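Side-chain contacts in endonuclease PI-MtuI (Mycobacterium tuberculosis, PDB 2IMZ), which probably carries out protein splicing as the splicing domain of an intein, excising itself from its RecA host and joining the flanking sequences: residues Ile8-Pro11 and Thr16-Ile19; His30-Ala33 and Thr39-Ala42. The protein carries 1 engineered substitution. All coordinates share one frame; numbering follows the deposited sequence.

Contact 1: Ile8-Pro11 and Thr16-Ile19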
loop_
_atom_site.group_PDB
_atom_site.type_symbol
_atom_site.label_atom_id
_atom_site.label_comp_id
_atom_site.label_asym_id
_atom_site.label_seq_id
_atom_site.Cartn_x
_atom_site.Cartn_y
_atom_site.Cartn_z
ATOM N N ILE A 8 -0.157 -16.721 4.501
ATOM C CA ILE A 8 -0.795 -16.214 3.289
ATOM C C ILE A 8 -1.346 -17.367 2.457
ATOM O O ILE A 8 -0.602 -18.257 2.049
ATOM C CB ILE A 8 0.214 -15.443 2.412
ATOM C CG1 ILE A 8 0.923 -14.366 3.238
ATOM C CG2 ILE A 8 -0.507 -14.816 1.220
ATOM C CD1 ILE A 8 0.001 -13.331 3.822
ATOM N N PHE A 9 -2.650 -17.334 2.208
ATOM C CA PHE A 9 -3.331 -18.370 1.439
ATOM C C PHE A 9 -3.268 -18.131 -0.070
ATOM O O PHE A 9 -3.602 -17.049 -0.542
ATOM C CB PHE A 9 -4.796 -18.433 1.893
ATOM C CG PHE A 9 -5.666 -19.359 1.079
ATOM C CD1 PHE A 9 -5.318 -20.693 0.900
ATOM C CD2 PHE A 9 -6.871 -18.905 0.548
ATOM C CE1 PHE A 9 -6.164 -21.565 0.209
ATOM C CE2 PHE A 9 -7.721 -19.768 -0.144
ATOM C CZ PHE A 9 -7.366 -21.100 -0.313
ATOM N N ASP A 10 -2.825 -19.146 -0.814
ATOM C CA ASP A 10 -2.759 -19.069 -2.276
ATOM C C ASP A 10 -3.998 -19.841 -2.734
ATOM O O ASP A 10 -4.029 -21.069 -2.667
ATOM C CB ASP A 10 -1.494 -19.753 -2.805
ATOM C CG ASP A 10 -1.400 -19.706 -4.323
ATOM O OD1 ASP A 10 -2.455 -19.791 -4.980
ATOM O OD2 ASP A 10 -0.275 -19.599 -4.860
ATOM N N PRO A 11 -5.036 -19.126 -3.196
ATOM C CA PRO A 11 -6.287 -19.739 -3.653
ATOM C C PRO A 11 -6.189 -20.631 -4.881
ATOM O O PRO A 11 -7.083 -21.441 -5.136
ATOM C CB PRO A 11 -7.186 -18.532 -3.890
ATOM C CG PRO A 11 -6.216 -17.511 -4.387
ATOM C CD PRO A 11 -5.071 -17.666 -3.408
ATOM N N THR A 16 -0.819 -22.763 1.906
ATOM C CA THR A 16 -0.678 -21.657 2.842
ATOM C C THR A 16 0.816 -21.430 3.049
ATOM O O THR A 16 1.550 -22.367 3.372
ATOM C CB THR A 16 -1.340 -21.992 4.192
ATOM O OG1 THR A 16 -2.740 -22.202 3.987
ATOM C CG2 THR A 16 -1.141 -20.856 5.193
ATOM N N HIS A 17 1.260 -20.187 2.872
ATOM C CA HIS A 17 2.676 -19.849 3.004
ATOM C C HIS A 17 2.993 -18.889 4.133
ATOM O O HIS A 17 2.167 -18.050 4.497
ATOM C CB HIS A 17 3.193 -19.174 1.728
ATOM C CG HIS A 17 3.053 -19.995 0.487
ATOM N ND1 HIS A 17 1.872 -20.094 -0.214
ATOM C CD2 HIS A 17 3.963 -20.720 -0.203
ATOM C CE1 HIS A 17 2.062 -20.841 -1.287
ATOM N NE2 HIS A 17 3.324 -21.233 -1.303
ATOM N N ARG A 18 4.203 -19.005 4.674
ATOM C CA ARG A 18 4.652 -18.080 5.706
ATOM C C ARG A 18 5.254 -16.937 4.893
ATOM O O ARG A 18 6.056 -17.165 3.985
ATOM C CB ARG A 18 5.711 -18.714 6.603
ATOM C CG ARG A 18 5.186 -19.865 7.456
ATOM C CD ARG A 18 6.235 -20.314 8.456
ATOM N NE ARG A 18 7.511 -20.577 7.798
ATOM C CZ ARG A 18 8.650 -20.824 8.436
ATOM N NH1 ARG A 18 8.680 -20.848 9.765
ATOM N NH2 ARG A 18 9.763 -21.038 7.745
ATOM N N ILE A 19 4.863 -15.710 5.207
ATOM C CA ILE A 19 5.337 -14.565 4.448
ATOM C C ILE A 19 6.859 -14.461 4.299
ATOM O O ILE A 19 7.346 -14.068 3.238
ATOM C CB ILE A 19 4.769 -13.241 5.030
ATOM C CG1 ILE A 19 4.989 -12.107 4.025
ATOM C CG2 ILE A 19 5.414 -12.926 6.378
ATOM C CD1 ILE A 19 4.116 -10.877 4.278
#
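The carbonyl oxygen of Ile8 is gripped twice from the opposite strand. His17 N donates to Ile8 O at 2.8 Å, and the CA-H of Thr16 makes a weaker contact with it. The return bond, Ile8 N to His17 O, is 2.7 Å and almost straight (171° at the hydrogen), which makes Ile8 and His17 an antiparallel hydrogen-bonded pair. On their face of the sheet the His17 ring turns an edge to Ile8 O and to the beta carbon of Asp10. Further along, Ile8 CG1 packs against Ile19 CB at 4.4 Å, where the helix 19-24 begins, and Ile8 also reaches Val31, Leu159 and Ala161. The other face carries the non-hydrogen-bonded pair Phe9 and Thr16, Thr16 OG1 lying obliquely off Phe9 CD1 at 4.3 Å. With CG of Asp10 trans to its own N (chi1 179°), the carboxylate swings to the turn, and its OD1 accepts the backbone N-H groups of Val12, closing an Asx turn, and of Thr13. Together these features make a short antiparallel beta hairpin near the N terminus of the all-beta intein splicing (Hint) fold.

Contact 2: His30-Ala33 and Thr39-Ala42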
loop_
_atom_site.group_PDB
_atom_site.type_symbol
_atom_site.label_atom_id
_atom_site.label_comp_id
_atom_site.label_asym_id
_atom_site.label_seq_id
_atom_site.Cartn_x
_atom_site.Cartn_y
_atom_site.Cartn_z
ATOM N N HIS A 30 0.056 -16.840 -5.707
ATOM C CA HIS A 30 -1.166 -16.085 -5.939
ATOM C C HIS A 30 -1.761 -15.869 -4.557
ATOM O O HIS A 30 -1.477 -16.631 -3.629
ATOM C CB HIS A 30 -2.168 -16.863 -6.795
ATOM C CG HIS A 30 -1.887 -16.793 -8.262
ATOM N ND1 HIS A 30 -0.988 -17.628 -8.890
ATOM C CD2 HIS A 30 -2.360 -15.961 -9.219
ATOM C CE1 HIS A 30 -0.919 -17.311 -10.171
ATOM N NE2 HIS A 30 -1.741 -16.303 -10.396
ATOM N N VAL A 31 -2.566 -14.825 -4.419
ATOM C CA VAL A 31 -3.210 -14.531 -3.145
ATOM C C VAL A 31 -4.670 -14.231 -3.415
ATOM O O VAL A 31 -5.081 -14.083 -4.567
ATOM C CB VAL A 31 -2.608 -13.276 -2.462
ATOM C CG1 VAL A 31 -1.125 -13.458 -2.242
ATOM C CG2 VAL A 31 -2.888 -12.034 -3.309
ATOM N N VAL A 32 -5.455 -14.166 -2.348
ATOM C CA VAL A 32 -6.857 -13.801 -2.471
ATOM C C VAL A 32 -6.819 -12.281 -2.356
ATOM O O VAL A 32 -6.400 -11.744 -1.328
ATOM C CB VAL A 32 -7.710 -14.354 -1.314
ATOM C CG1 VAL A 32 -9.138 -13.816 -1.428
ATOM C CG2 VAL A 32 -7.711 -15.872 -1.340
ATOM N N ALA A 33 -7.227 -11.593 -3.417
ATOM C CA ALA A 33 -7.225 -10.136 -3.421
ATOM C C ALA A 33 -8.637 -9.599 -3.575
ATOM O O ALA A 33 -9.443 -10.152 -4.322
ATOM C CB ALA A 33 -6.342 -9.619 -4.556
ATOM N N THR A 39 -15.513 -7.903 -4.448
ATOM C CA THR A 39 -15.386 -9.233 -5.030
ATOM C C THR A 39 -13.940 -9.687 -4.859
ATOM O O THR A 39 -13.030 -8.861 -4.772
ATOM C CB THR A 39 -15.771 -9.252 -6.529
ATOM O OG1 THR A 39 -15.019 -8.264 -7.241
ATOM C CG2 THR A 39 -17.260 -8.968 -6.696
ATOM N N LEU A 40 -13.733 -10.997 -4.800
ATOM C CA LEU A 40 -12.392 -11.542 -4.613
ATOM C C LEU A 40 -11.838 -12.202 -5.866
ATOM O O LEU A 40 -12.565 -12.852 -6.620
ATOM C CB LEU A 40 -12.412 -12.534 -3.452
ATOM C CG LEU A 40 -12.944 -11.853 -2.190
ATOM C CD1 LEU A 40 -13.261 -12.872 -1.132
ATOM C CD2 LEU A 40 -11.916 -10.839 -1.699
ATOM N N HIS A 41 -10.537 -12.029 -6.079
ATOM C CA HIS A 41 -9.868 -12.572 -7.256
ATOM C C HIS A 41 -8.476 -13.085 -6.941
ATOM O O HIS A 41 -7.822 -12.609 -6.015
ATOM C CB HIS A 41 -9.734 -11.491 -8.331
ATOM C CG HIS A 41 -11.018 -10.798 -8.660
ATOM N ND1 HIS A 41 -11.621 -9.902 -7.804
ATOM C CD2 HIS A 41 -11.820 -10.881 -9.746
ATOM C CE1 HIS A 41 -12.740 -9.462 -8.351
ATOM N NE2 HIS A 41 -12.884 -10.042 -9.529
ATOM N N ALA A 42 -8.017 -14.053 -7.726
ATOM C CA ALA A 42 -6.676 -14.580 -7.537
ATOM C C ALA A 42 -5.730 -13.635 -8.271
ATOM O O ALA A 42 -5.894 -13.382 -9.463
ATOM C CB ALA A 42 -6.570 -15.986 -8.118
#
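The strands 30-33 and 40-42 run antiparallel, with their axes 4.6 Å apart at closest approach and their directions 170° apart. Ala33 and His41 form the hydrogen-bonded pair: Ala33 N donates to His41 O at 2.9 Å, and His41 N returns a bond to Ala33 O at 2.8 Å. Ala33 O also receives the CA-H of Leu40, with a carbon-oxygen separation of 3.3 Å, so one carbonyl is held by two groups of neighbouring residues. Beside this pair stand Val32 and Ala42, a non-hydrogen-bonded pair, and there Val31 O takes the CA-H of Ala42 in the same weaker manner.

Two faces result. On that of Val32 and Ala42, Val32 has CG1 trans to its backbone N (chi1 174°), which directs this methyl along the sheet to Leu40; it lies 4.1 Å from both Leu40 CB and Leu40 CD2, the two side chains meeting at a slant. Leu40 CD2 in turn reaches across to Ala33 O at 3.7 Å, covering the polar atom with a methyl from the flank. On the other face the small side chain of Ala33 sits close to the opposing backbone, its CB 3.6 Å from His41 O. At the N-terminal end of strand 30-33, the edge of the His30 ring faces Ala42 C, CD2 lying 4.2 Å from that atom.

The pairing continues beyond the two segments, since Val31 shares backbone hydrogen bonds with Arg43. Val31 and Ala33 pack on Val153 of strand 134-153, Val31 and Val32 touch Leu159 and Val160, respectively, of strand 159-161, and Leu40 meets Pro96 and Glu130. The hairpin is part of the curled antiparallel sheet, in which strand 40-52 also pairs with 134-153, and its side chains pack on strand 159-161.

Overall arrangement
From the N terminus the chain first closes contact 1, folding strand 7-9 back onto strand 16-18 across the connection 10-15. The helix 19-24 then leads to strand 30-34, and contact 2 closes the second hairpin onto the start of strand 40-52. The two loops follow in series, neither nested nor crossed, with centres about 12 Å apart. They nevertheless touch directly: Asp10 OD2 lies 2.9 Å from His30 N, a probable hydrogen bond, while Phe9 CD2 packs on Val32 CG2 at 3.7 Å and Pro11 rests against the backbone between Val31 and Val32. The small N-terminal hairpin is thereby tied to the larger antiparallel sheet, and both meet Leu159.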